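PDB 6LF2: SeviL from Septifer virgatus, which binds the glycans of GM1b and asialo-GM1 as an R-type lectin with a beta-trefoil fold. Local coordinates for residues Val7-Cys12 with Trp45-Ser50; Glu61-Gln66 with Met74-Gln79; Thr82-Glu87 with Leu98-His103; Lys104-Tyr109 with Glu122-Ile127. One frame throughout, in Å; residues are numbered along the deposited sequence.

Contact 1: Val7-Cys12 with Trp45-Ser50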
# COMPACT_ATOMS: atom_id res chain seq x y z
N VAL B 7 -8.44 -17.65 -11.65
CA VAL B 7 -7.67 -18.32 -10.60
C VAL B 7 -6.94 -17.25 -9.79
O VAL B 7 -6.30 -16.36 -10.36
CB VAL B 7 -6.71 -19.38 -11.18
CG1 VAL B 7 -5.73 -18.78 -12.18
CG2 VAL B 7 -6.00 -20.16 -10.07
N THR B 8 -7.11 -17.31 -8.48
CA THR B 8 -6.50 -16.30 -7.62
C THR B 8 -4.98 -16.42 -7.64
O THR B 8 -4.42 -17.52 -7.52
CB THR B 8 -7.04 -16.43 -6.20
OG1 THR B 8 -8.43 -16.08 -6.19
CG2 THR B 8 -6.29 -15.50 -5.26
N ILE B 9 -4.34 -15.26 -7.82
CA ILE B 9 -2.92 -15.04 -8.05
C ILE B 9 -2.28 -14.57 -6.76
O ILE B 9 -1.10 -14.82 -6.49
CB ILE B 9 -2.74 -13.99 -9.18
CG1 ILE B 9 -2.39 -14.64 -10.51
CG2 ILE B 9 -1.75 -12.89 -8.79
CD1 ILE B 9 -2.22 -13.62 -11.59
N GLY B 10 -3.06 -13.85 -5.96
CA GLY B 10 -2.57 -13.29 -4.72
C GLY B 10 -3.66 -12.45 -4.07
O GLY B 10 -4.71 -12.19 -4.65
N LYS B 11 -3.37 -12.03 -2.84
CA LYS B 11 -4.24 -11.15 -2.08
C LYS B 11 -3.55 -9.79 -2.00
O LYS B 11 -2.35 -9.73 -1.73
CB LYS B 11 -4.49 -11.70 -0.67
CG LYS B 11 -5.27 -13.01 -0.61
CD LYS B 11 -6.77 -12.79 -0.77
CE LYS B 11 -7.51 -14.12 -0.81
NZ LYS B 11 -7.14 -14.99 0.34
N CYS B 12 -4.30 -8.72 -2.25
CA CYS B 12 -3.64 -7.43 -2.37
C CYS B 12 -4.53 -6.29 -1.91
O CYS B 12 -5.76 -6.37 -1.94
CB CYS B 12 -3.20 -7.16 -3.82
SG CYS B 12 -4.56 -6.98 -4.98
N TRP B 45 -8.19 -7.67 -1.38
CA TRP B 45 -8.86 -8.23 -2.55
C TRP B 45 -8.13 -9.46 -3.06
O TRP B 45 -6.91 -9.60 -2.90
CB TRP B 45 -8.94 -7.21 -3.70
CG TRP B 45 -9.67 -5.96 -3.35
CD1 TRP B 45 -9.18 -4.90 -2.64
CD2 TRP B 45 -11.02 -5.60 -3.70
NE1 TRP B 45 -10.14 -3.93 -2.51
CE2 TRP B 45 -11.28 -4.33 -3.15
CE3 TRP B 45 -12.05 -6.25 -4.42
CZ2 TRP B 45 -12.50 -3.68 -3.30
CZ3 TRP B 45 -13.27 -5.59 -4.56
CH2 TRP B 45 -13.49 -4.32 -4.01
N SER B 46 -8.89 -10.35 -3.70
CA SER B 46 -8.30 -11.44 -4.47
C SER B 46 -8.01 -10.95 -5.88
O SER B 46 -8.92 -10.52 -6.59
CB SER B 46 -9.24 -12.65 -4.52
OG SER B 46 -9.33 -13.28 -3.25
N PHE B 47 -6.74 -11.00 -6.27
CA PHE B 47 -6.31 -10.66 -7.62
C PHE B 47 -6.21 -11.96 -8.41
O PHE B 47 -5.49 -12.88 -8.01
CB PHE B 47 -4.98 -9.91 -7.57
CG PHE B 47 -4.56 -9.35 -8.89
CD1 PHE B 47 -5.21 -8.26 -9.44
CD2 PHE B 47 -3.50 -9.91 -9.59
CE1 PHE B 47 -4.81 -7.74 -10.67
CE2 PHE B 47 -3.11 -9.40 -10.81
CZ PHE B 47 -3.76 -8.30 -11.34
N GLN B 48 -6.95 -12.05 -9.53
CA GLN B 48 -7.18 -13.33 -10.20
C GLN B 48 -6.84 -13.23 -11.69
O GLN B 48 -7.23 -12.27 -12.35
CB GLN B 48 -8.64 -13.78 -10.03
CG GLN B 48 -9.12 -13.72 -8.58
CD GLN B 48 -10.61 -13.96 -8.42
OE1 GLN B 48 -11.40 -13.63 -9.31
NE2 GLN B 48 -11.01 -14.53 -7.29
N LYS B 49 -6.11 -14.21 -12.19
CA LYS B 49 -5.88 -14.33 -13.63
C LYS B 49 -7.15 -14.88 -14.28
O LYS B 49 -7.59 -15.98 -13.94
CB LYS B 49 -4.69 -15.25 -13.90
CG LYS B 49 -4.47 -15.66 -15.36
CD LYS B 49 -3.58 -14.67 -16.09
CE LYS B 49 -4.38 -13.63 -16.86
NZ LYS B 49 -5.34 -14.26 -17.84
N SER B 50 -7.75 -14.11 -15.18
CA SER B 50 -8.96 -14.61 -15.83
C SER B 50 -8.64 -15.65 -16.90
O SER B 50 -7.48 -15.87 -17.28
CB SER B 50 -9.75 -13.47 -16.46
OG SER B 50 -9.21 -13.14 -17.74
O HOH W 1 -9.67 -16.27 -3.75
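I9 and F47 lie side by side and point the same way. The CG2 branch of I9 meets the edge of the F47 ring in its plane, 3.5 Å from F47 CD2. The anti chi1 of F47 (-172°) lays the ring beside its own carbonyl, the side where I9 packs. C12 shares a face with F47 and brings SG to 3.9 Å from F47 CB, an oblique sulfur-aromatic contact. The ring also stacks with Y56 of the next strand. On the other face T8 and Q48 cross obliquely. Q48 NE2 donates to T8 OG1 at 3.2 Å, with the hydroxyl 22° out of the amide plane. Q48 OE1 turns to T57 and S6. A water links T8 OG1 with S46 OG, and the bent chain of K11 brings CE to 3.2 Å from S46 OG. Backbone bonds join the strands at both ends. In the middle F47 O takes I9 N at 2.7 Å in a nearly straight bond and G10 N in a weak one. Two residues therefore face one, and the register shifts by one. This is a classic beta bulge in an antiparallel strand pair, set in the beta-trefoil of an R-type lectin.

Contact 2: Glu61-Gln66 with Met74-Gln79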
# COMPACT_ATOMS: atom_id res chain seq x y z
N GLU B 61 -15.41 -11.35 -1.22
CA GLU B 61 -16.66 -11.92 -0.72
C GLU B 61 -17.40 -12.70 -1.81
O GLU B 61 -18.62 -12.60 -1.94
CB GLU B 61 -17.56 -10.82 -0.15
CG GLU B 61 -17.02 -10.14 1.11
CD GLU B 61 -17.36 -10.91 2.38
OE1 GLU B 61 -17.71 -12.11 2.28
OE2 GLU B 61 -17.28 -10.33 3.49
N SER B 62 -16.65 -13.47 -2.59
CA SER B 62 -17.17 -14.32 -3.67
C SER B 62 -17.82 -13.52 -4.79
O SER B 62 -18.54 -14.10 -5.62
CB SER B 62 -18.17 -15.35 -3.13
OG SER B 62 -17.53 -16.26 -2.24
N LYS B 63 -17.59 -12.20 -4.84
CA LYS B 63 -18.08 -11.35 -5.92
C LYS B 63 -16.91 -10.76 -6.69
O LYS B 63 -15.74 -10.91 -6.31
CB LYS B 63 -18.98 -10.23 -5.38
CG LYS B 63 -20.12 -10.67 -4.47
CD LYS B 63 -20.97 -9.47 -4.10
CE LYS B 63 -21.92 -9.76 -2.95
NZ LYS B 63 -23.00 -10.72 -3.31
N PHE B 64 -17.23 -10.06 -7.78
CA PHE B 64 -16.22 -9.56 -8.70
C PHE B 64 -16.46 -8.09 -9.00
O PHE B 64 -17.59 -7.68 -9.22
CB PHE B 64 -16.23 -10.36 -10.00
CG PHE B 64 -16.08 -11.84 -9.80
CD1 PHE B 64 -14.83 -12.43 -9.81
CD2 PHE B 64 -17.20 -12.64 -9.61
CE1 PHE B 64 -14.69 -13.80 -9.63
CE2 PHE B 64 -17.07 -14.00 -9.42
CZ PHE B 64 -15.82 -14.58 -9.43
N LEU B 65 -15.37 -7.32 -9.03
CA LEU B 65 -15.48 -5.91 -9.39
C LEU B 65 -15.88 -5.74 -10.86
O LEU B 65 -15.24 -6.30 -11.76
CB LEU B 65 -14.16 -5.20 -9.14
CG LEU B 65 -14.22 -3.67 -9.21
CD1 LEU B 65 -15.03 -3.11 -8.07
CD2 LEU B 65 -12.81 -3.06 -9.20
N GLN B 66 -16.91 -4.95 -11.09
CA GLN B 66 -17.55 -4.86 -12.39
C GLN B 66 -17.80 -3.40 -12.74
O GLN B 66 -18.09 -2.58 -11.87
CB GLN B 66 -18.89 -5.61 -12.39
CG GLN B 66 -19.66 -5.60 -13.70
CD GLN B 66 -21.02 -6.25 -13.57
OE1 GLN B 66 -21.69 -6.11 -12.54
NE2 GLN B 66 -21.44 -6.98 -14.60
N MET B 74 -20.19 -4.59 -7.50
CA MET B 74 -19.75 -5.97 -7.33
C MET B 74 -20.76 -6.91 -7.98
O MET B 74 -21.97 -6.77 -7.76
CB MET B 74 -19.57 -6.31 -5.85
CG MET B 74 -18.52 -5.44 -5.14
SD MET B 74 -16.85 -5.71 -5.75
CE MET B 74 -16.61 -7.45 -5.40
N SER B 75 -20.27 -7.84 -8.80
CA SER B 75 -21.08 -8.82 -9.50
C SER B 75 -20.98 -10.18 -8.82
O SER B 75 -19.89 -10.62 -8.46
CB SER B 75 -20.63 -8.94 -10.96
OG SER B 75 -21.34 -9.98 -11.64
N ASP B 76 -22.13 -10.87 -8.69
CA ASP B 76 -22.10 -12.23 -8.16
C ASP B 76 -21.46 -13.22 -9.13
O ASP B 76 -20.97 -14.27 -8.69
CB ASP B 76 -23.52 -12.69 -7.81
CG ASP B 76 -24.16 -11.84 -6.74
OD1 ASP B 76 -23.43 -11.43 -5.81
OD2 ASP B 76 -25.38 -11.57 -6.83
N ILE B 77 -21.43 -12.90 -10.42
CA ILE B 77 -20.98 -13.82 -11.46
C ILE B 77 -19.86 -13.16 -12.26
O ILE B 77 -19.91 -11.95 -12.52
CB ILE B 77 -22.15 -14.22 -12.39
CG1 ILE B 77 -23.21 -15.02 -11.62
CG2 ILE B 77 -21.65 -15.02 -13.60
CD1 ILE B 77 -24.35 -14.17 -11.09
N GLU B 78 -18.85 -13.94 -12.63
CA GLU B 78 -17.79 -13.44 -13.49
C GLU B 78 -18.35 -13.26 -14.90
O GLU B 78 -18.63 -14.25 -15.59
CB GLU B 78 -16.60 -14.39 -13.48
CG GLU B 78 -15.39 -13.88 -14.26
CD GLU B 78 -14.28 -14.92 -14.37
OE1 GLU B 78 -14.33 -15.92 -13.62
OE2 GLU B 78 -13.37 -14.74 -15.21
N GLN B 79 -18.52 -12.01 -15.32
CA GLN B 79 -19.00 -11.68 -16.66
C GLN B 79 -17.88 -10.99 -17.43
O GLN B 79 -16.84 -10.63 -16.87
CB GLN B 79 -20.24 -10.78 -16.61
CG GLN B 79 -21.43 -11.32 -15.82
CD GLN B 79 -22.18 -12.46 -16.54
OE1 GLN B 79 -21.87 -12.81 -17.68
NE2 GLN B 79 -23.17 -13.03 -15.86
O HOH W 2 -23.03 -9.20 -13.95
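M74 folds back over the strand of K63 and L65. Its chain bends at chi2 and chi3, and this brings M74 CE to 3.6 Å from the backbone N of F64. M74 SD sits 3.9 Å from L65 CD1. W45 and Y25 also touch M74, so this end of the contact is tightly filled. Between the strands, F64 and S75 form a hydrogen-bonded pair. F64 N donates to S75 O, and S75 N to F64 O at 2.7 Å.

The F64 ring reaches past the end of the short strand pair to the turn that follows S75. E78 CB stands over the centre of one ring face, 4.1 Å from the F64 centroid, a CH-pi contact. D76 O lies at the ring edge, in plane. S75 is buried and belongs to this tight part. Its OG, anti to the backbone N (chi1 175°), donates to I77 O at 2.6 Å, on a lone pair in the carbonyl plane. That bond ties the turn back to the strand end. E78 is buried here too, while D76 and I77 are exposed.

The looser side is polar and faces solvent. K63 and D76 run alongside each other, and K63 NZ forms a salt bridge to D76 OD1 at 2.6 Å, meeting the oxygen nearly along its C-O axis. At the other margin a water accepts from Q66 NE2 and donates to S75 OG. Q66 NE2 also bonds T81. The whole is a beta hairpin of strands 63-67 and 72-75, at the edge of the sheet in the beta-trefoil.

Contact 3: Thr82-Glu87 with Leu98-His103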
# COMPACT_ATOMS: atom_id res chain seq x y z
N THR B 82 -16.44 -7.93 -15.89
CA THR B 82 -15.57 -8.03 -14.73
C THR B 82 -14.11 -8.20 -15.13
O THR B 82 -13.26 -8.42 -14.26
CB THR B 82 -16.00 -9.19 -13.82
OG1 THR B 82 -15.82 -10.45 -14.49
CG2 THR B 82 -17.44 -9.04 -13.38
N LEU B 83 -13.80 -8.10 -16.42
CA LEU B 83 -12.42 -8.21 -16.89
C LEU B 83 -11.76 -6.84 -16.90
O LEU B 83 -12.34 -5.87 -17.40
CB LEU B 83 -12.35 -8.84 -18.28
CG LEU B 83 -12.90 -10.25 -18.41
CD1 LEU B 83 -12.86 -10.69 -19.87
CD2 LEU B 83 -12.11 -11.20 -17.56
N TRP B 84 -10.54 -6.78 -16.37
CA TRP B 84 -9.74 -5.56 -16.31
C TRP B 84 -8.35 -5.90 -16.80
O TRP B 84 -7.83 -6.98 -16.51
CB TRP B 84 -9.65 -5.02 -14.87
CG TRP B 84 -10.95 -4.78 -14.22
CD1 TRP B 84 -11.74 -5.72 -13.60
CD2 TRP B 84 -11.65 -3.55 -14.12
NE1 TRP B 84 -12.88 -5.13 -13.12
CE2 TRP B 84 -12.85 -3.80 -13.43
CE3 TRP B 84 -11.38 -2.24 -14.55
CZ2 TRP B 84 -13.78 -2.79 -13.15
CZ3 TRP B 84 -12.29 -1.25 -14.27
CH2 TRP B 84 -13.48 -1.53 -13.58
N SER B 85 -7.74 -4.98 -17.54
CA SER B 85 -6.34 -5.11 -17.88
C SER B 85 -5.53 -4.10 -17.07
O SER B 85 -6.04 -3.07 -16.63
CB SER B 85 -6.08 -4.91 -19.38
OG SER B 85 -6.59 -3.66 -19.81
N LEU B 86 -4.27 -4.45 -16.85
CA LEU B 86 -3.34 -3.56 -16.16
C LEU B 86 -2.56 -2.77 -17.20
O LEU B 86 -1.87 -3.35 -18.05
CB LEU B 86 -2.41 -4.35 -15.24
CG LEU B 86 -2.92 -4.62 -13.82
CD1 LEU B 86 -4.21 -5.44 -13.82
CD2 LEU B 86 -1.85 -5.33 -13.02
N GLU B 87 -2.68 -1.45 -17.14
CA GLU B 87 -1.99 -0.55 -18.07
C GLU B 87 -0.92 0.19 -17.28
O GLU B 87 -1.24 1.05 -16.45
CB GLU B 87 -2.97 0.41 -18.72
CG GLU B 87 -2.33 1.36 -19.73
CD GLU B 87 -3.32 2.36 -20.30
OE1 GLU B 87 -4.20 1.95 -21.10
OE2 GLU B 87 -3.23 3.56 -19.95
N LEU B 98 -6.28 0.65 -14.32
CA LEU B 98 -7.09 -0.56 -14.43
C LEU B 98 -8.18 -0.27 -15.46
O LEU B 98 -9.08 0.53 -15.19
CB LEU B 98 -7.69 -0.94 -13.08
CG LEU B 98 -6.63 -1.32 -12.03
CD1 LEU B 98 -7.24 -1.44 -10.64
CD2 LEU B 98 -6.03 -2.62 -12.44
N LEU B 99 -8.08 -0.92 -16.62
CA LEU B 99 -8.90 -0.60 -17.78
C LEU B 99 -9.96 -1.68 -17.98
O LEU B 99 -9.63 -2.84 -18.21
CB LEU B 99 -8.02 -0.47 -19.02
CG LEU B 99 -8.72 -0.20 -20.35
CD1 LEU B 99 -9.45 1.13 -20.30
CD2 LEU B 99 -7.69 -0.23 -21.48
N ASN B 100 -11.23 -1.28 -17.89
CA ASN B 100 -12.32 -2.22 -18.10
C ASN B 100 -12.38 -2.67 -19.56
O ASN B 100 -12.40 -1.84 -20.47
CB ASN B 100 -13.64 -1.56 -17.69
CG ASN B 100 -14.80 -2.52 -17.74
OD1 ASN B 100 -15.62 -2.45 -18.65
ND2 ASN B 100 -14.88 -3.42 -16.76
N LYS B 101 -12.41 -3.99 -19.78
CA LYS B 101 -12.31 -4.52 -21.14
C LYS B 101 -13.50 -4.11 -22.00
O LYS B 101 -13.33 -3.63 -23.12
CB LYS B 101 -12.19 -6.05 -21.12
CG LYS B 101 -12.18 -6.68 -22.54
CD LYS B 101 -12.05 -8.19 -22.48
CE LYS B 101 -11.72 -8.80 -23.84
NZ LYS B 101 -12.77 -8.51 -24.86
N VAL B 102 -14.72 -4.31 -21.48
CA VAL B 102 -15.91 -4.10 -22.30
C VAL B 102 -16.08 -2.63 -22.64
O VAL B 102 -16.36 -2.26 -23.78
CB VAL B 102 -17.15 -4.67 -21.58
CG1 VAL B 102 -18.44 -4.17 -22.24
CG2 VAL B 102 -17.10 -6.19 -21.59
N HIS B 103 -15.87 -1.75 -21.66
CA HIS B 103 -16.21 -0.35 -21.81
C HIS B 103 -15.01 0.56 -22.01
O HIS B 103 -15.21 1.75 -22.24
CB HIS B 103 -17.01 0.12 -20.59
CG HIS B 103 -18.33 -0.57 -20.45
ND1 HIS B 103 -19.40 -0.28 -21.27
CD2 HIS B 103 -18.74 -1.56 -19.63
CE1 HIS B 103 -20.42 -1.06 -20.94
NE2 HIS B 103 -20.05 -1.84 -19.94
O HOH W 3 -14.70 -5.67 -18.86
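The beta hairpin of strands 84-88 and 96-100 is joined here, with W84 and N100 meeting on one face as a non-hydrogen-bonded pair. N100 CB stands over the six-membered ring of W84, 4.1 Å from its centroid, a CH-pi contact. N100 ND2 lies above the same face toward the rim, 3.8 Å from W84 CZ2. Ring and amide planes are 70° apart, so the amide does not lie flat on the indole. L98 O comes to the ring edge. With CG beside its backbone N (chi1 -55°), W84 brings its ring toward the partner strand.

Next along this face, L86 packs alongside L98 in one of its two conformers, so this contact is less certain. On the other face S85 OG rests against L99 CB at 3.6 Å. The pair S85 and L99 exchanges two backbone bonds. Beyond the strand, K101 N donates to L83 O at 3.0 Å, and the aliphatic part of K101 runs beside L83. A water donates to L83 O and accepts from V102 N.

N100 OD1 accepts from H103 N at 3.1 Å, an Asx motif that shapes the turn after the strand. N100 ND2 bonds T81 O, and W84 NE1 bonds L65 O. The polar groups of this buried pair are thus spent on backbone partners. The amide is held from both ends, which fixes its rotation over the indole.

Contact 4: Lys104-Tyr109 with Glu122-Ile127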
# COMPACT_ATOMS: atom_id res chain seq x y z
N LYS B 104 -13.79 0.03 -21.93
CA LYS B 104 -12.58 0.82 -22.10
C LYS B 104 -12.61 2.07 -21.22
O LYS B 104 -12.30 3.19 -21.65
CB LYS B 104 -12.36 1.17 -23.58
CG LYS B 104 -12.19 -0.06 -24.49
CD LYS B 104 -10.98 -0.90 -24.07
CE LYS B 104 -10.67 -2.02 -25.07
NZ LYS B 104 -11.72 -3.08 -25.13
N ALA B 105 -13.00 1.87 -19.96
CA ALA B 105 -13.04 2.93 -18.96
C ALA B 105 -12.11 2.56 -17.80
O ALA B 105 -12.06 1.40 -17.39
CB ALA B 105 -14.47 3.16 -18.45
N TYR B 106 -11.39 3.56 -17.29
CA TYR B 106 -10.39 3.35 -16.24
C TYR B 106 -11.01 3.50 -14.86
O TYR B 106 -11.73 4.47 -14.59
CB TYR B 106 -9.24 4.36 -16.39
CG TYR B 106 -8.43 4.25 -17.65
CD1 TYR B 106 -7.49 3.24 -17.81
CD2 TYR B 106 -8.59 5.17 -18.68
CE1 TYR B 106 -6.74 3.14 -18.97
CE2 TYR B 106 -7.85 5.08 -19.84
CZ TYR B 106 -6.92 4.07 -19.97
OH TYR B 106 -6.17 3.97 -21.13
N LEU B 107 -10.68 2.57 -13.95
CA LEU B 107 -11.11 2.70 -12.56
C LEU B 107 -10.57 3.98 -11.94
O LEU B 107 -9.38 4.27 -12.02
CB LEU B 107 -10.63 1.49 -11.76
CG LEU B 107 -11.20 1.40 -10.34
CD1 LEU B 107 -12.73 1.21 -10.38
CD2 LEU B 107 -10.55 0.27 -9.58
N ASP B 108 -11.46 4.74 -11.31
CA ASP B 108 -11.18 6.07 -10.80
C ASP B 108 -11.97 6.23 -9.51
O ASP B 108 -12.63 5.29 -9.05
CB ASP B 108 -11.54 7.12 -11.86
CG ASP B 108 -10.83 8.45 -11.67
OD1 ASP B 108 -10.41 8.80 -10.55
OD2 ASP B 108 -10.72 9.18 -12.68
N TYR B 109 -11.91 7.42 -8.92
CA TYR B 109 -12.74 7.68 -7.75
C TYR B 109 -13.32 9.08 -7.83
O TYR B 109 -12.82 9.96 -8.54
CB TYR B 109 -11.97 7.46 -6.43
CG TYR B 109 -10.85 8.46 -6.16
CD1 TYR B 109 -11.11 9.66 -5.51
CD2 TYR B 109 -9.55 8.20 -6.56
CE1 TYR B 109 -10.10 10.58 -5.28
CE2 TYR B 109 -8.53 9.11 -6.32
CZ TYR B 109 -8.82 10.30 -5.68
OH TYR B 109 -7.82 11.21 -5.44
N GLU B 122 -5.28 11.83 -13.38
CA GLU B 122 -4.27 11.56 -12.37
C GLU B 122 -4.78 10.65 -11.25
O GLU B 122 -3.97 9.97 -10.60
CB GLU B 122 -3.78 12.90 -11.80
CG GLU B 122 -2.36 12.91 -11.30
CD GLU B 122 -1.32 12.45 -12.33
OE1 GLU B 122 -1.52 12.64 -13.55
OE2 GLU B 122 -0.31 11.89 -11.88
N SER B 123 -6.09 10.58 -11.02
CA SER B 123 -6.66 9.75 -9.96
C SER B 123 -6.99 8.32 -10.42
O SER B 123 -7.68 7.59 -9.69
CB SER B 123 -7.91 10.42 -9.40
OG SER B 123 -8.69 10.91 -10.46
N GLU B 124 -6.52 7.91 -11.59
CA GLU B 124 -6.68 6.55 -12.08
C GLU B 124 -5.47 5.68 -11.83
O GLU B 124 -5.41 4.55 -12.34
CB GLU B 124 -6.97 6.57 -13.59
CG GLU B 124 -8.27 7.25 -13.93
CD GLU B 124 -8.37 7.64 -15.39
OE1 GLU B 124 -7.34 7.58 -16.09
OE2 GLU B 124 -9.49 7.98 -15.82
N LYS B 125 -4.46 6.18 -11.10
CA LYS B 125 -3.21 5.45 -10.91
C LYS B 125 -3.27 4.68 -9.60
O LYS B 125 -3.48 5.27 -8.54
CB LYS B 125 -2.02 6.42 -10.92
CG LYS B 125 -1.89 7.19 -12.23
CD LYS B 125 -0.78 8.22 -12.16
CE LYS B 125 -0.65 8.94 -13.49
NZ LYS B 125 0.49 9.92 -13.48
N TRP B 126 -3.12 3.36 -9.69
CA TRP B 126 -3.22 2.46 -8.54
C TRP B 126 -1.96 1.64 -8.36
O TRP B 126 -1.29 1.26 -9.33
CB TRP B 126 -4.40 1.49 -8.68
CG TRP B 126 -5.72 2.14 -8.95
CD1 TRP B 126 -6.24 2.44 -10.18
CD2 TRP B 126 -6.70 2.53 -7.98
NE1 TRP B 126 -7.47 3.02 -10.03
CE2 TRP B 126 -7.78 3.09 -8.70
CE3 TRP B 126 -6.78 2.47 -6.58
CZ2 TRP B 126 -8.92 3.58 -8.07
CZ3 TRP B 126 -7.90 2.96 -5.96
CH2 TRP B 126 -8.97 3.51 -6.70
N ILE B 127 -1.65 1.35 -7.10
CA ILE B 127 -0.62 0.38 -6.76
C ILE B 127 -1.32 -0.77 -6.05
O ILE B 127 -2.09 -0.56 -5.10
CB ILE B 127 0.50 1.02 -5.92
CG1 ILE B 127 1.60 0.00 -5.61
CG2 ILE B 127 -0.07 1.69 -4.67
CD1 ILE B 127 2.93 0.66 -5.22
O HOH W 4 -7.36 3.16 -13.58
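W126 NE1 donates to L107 O at 3.0 Å in a straight hydrogen bond, with the oxygen in the ring plane. The indole N-H comes in above the carbonyl plane, 61° out of it, and so does not use a lone pair. The same oxygen takes a water, which also donates to E124 O. S123 OG donates to D108 OD1 at 2.7 Å, on the syn lone pair. Y109 N reaches D108 OD1 on the anti side, tilted from the carboxylate plane, at 2.6 Å. Two donors thus grip this oxygen, while D108 OD2 bonds T121.

Van der Waals packing comes second. L107 and W126 cross at about a right angle, and L107 CD2 lies over one indole face toward the rim. L107 CG is 3.9 Å from W126 CZ2. L107 has CG anti to its backbone N (chi1 -171°), which helps place CD2 over the indole. Y109 CE2 meets S123 CB at 3.4 Å. Y106 CB sits against the carboxylate carbon of E124, CD, at 3.5 Å.

Charge is the third element. D108 OD2 and E124 OE2 lie 3.6 Å apart, with the carboxylate planes 74° apart. E124 OE1 pairs with R97 and accepts from T121 N, which probably offsets the repulsion. These bonds tie strand 106-110 to the loop entering the last strand and to its first residue. E124-K125-W126, with its buried tryptophan bonded to a backbone carbonyl, is probably a variant of the Q-x-W motif of R-type beta-trefoil lectins.

Contact 4 is buried, contacts 2 and 3 are partly buried, and contact 1 lies at the surface. Contacts 2 and 3 each close a beta hairpin. Contact 1 pairs strands far apart in sequence. Contact 4 joins strand 106-110 to the loop and first residue of strand 126-130. Contacts 1 and 2 share one sheet and touch where W45 CZ3 meets M74 SD. Contact 4 reaches that sheet through strand 126-130, the neighbour of strand 6-16, but does not touch contact 1. T82 packs on F64 and Q66, joining contact 3 to contact 2. E87 OE1 and Y106 OH tie contact 3 to contact 4. The surface pair relies on backbone bonds and a bulge, the buried one on side-chain bonds.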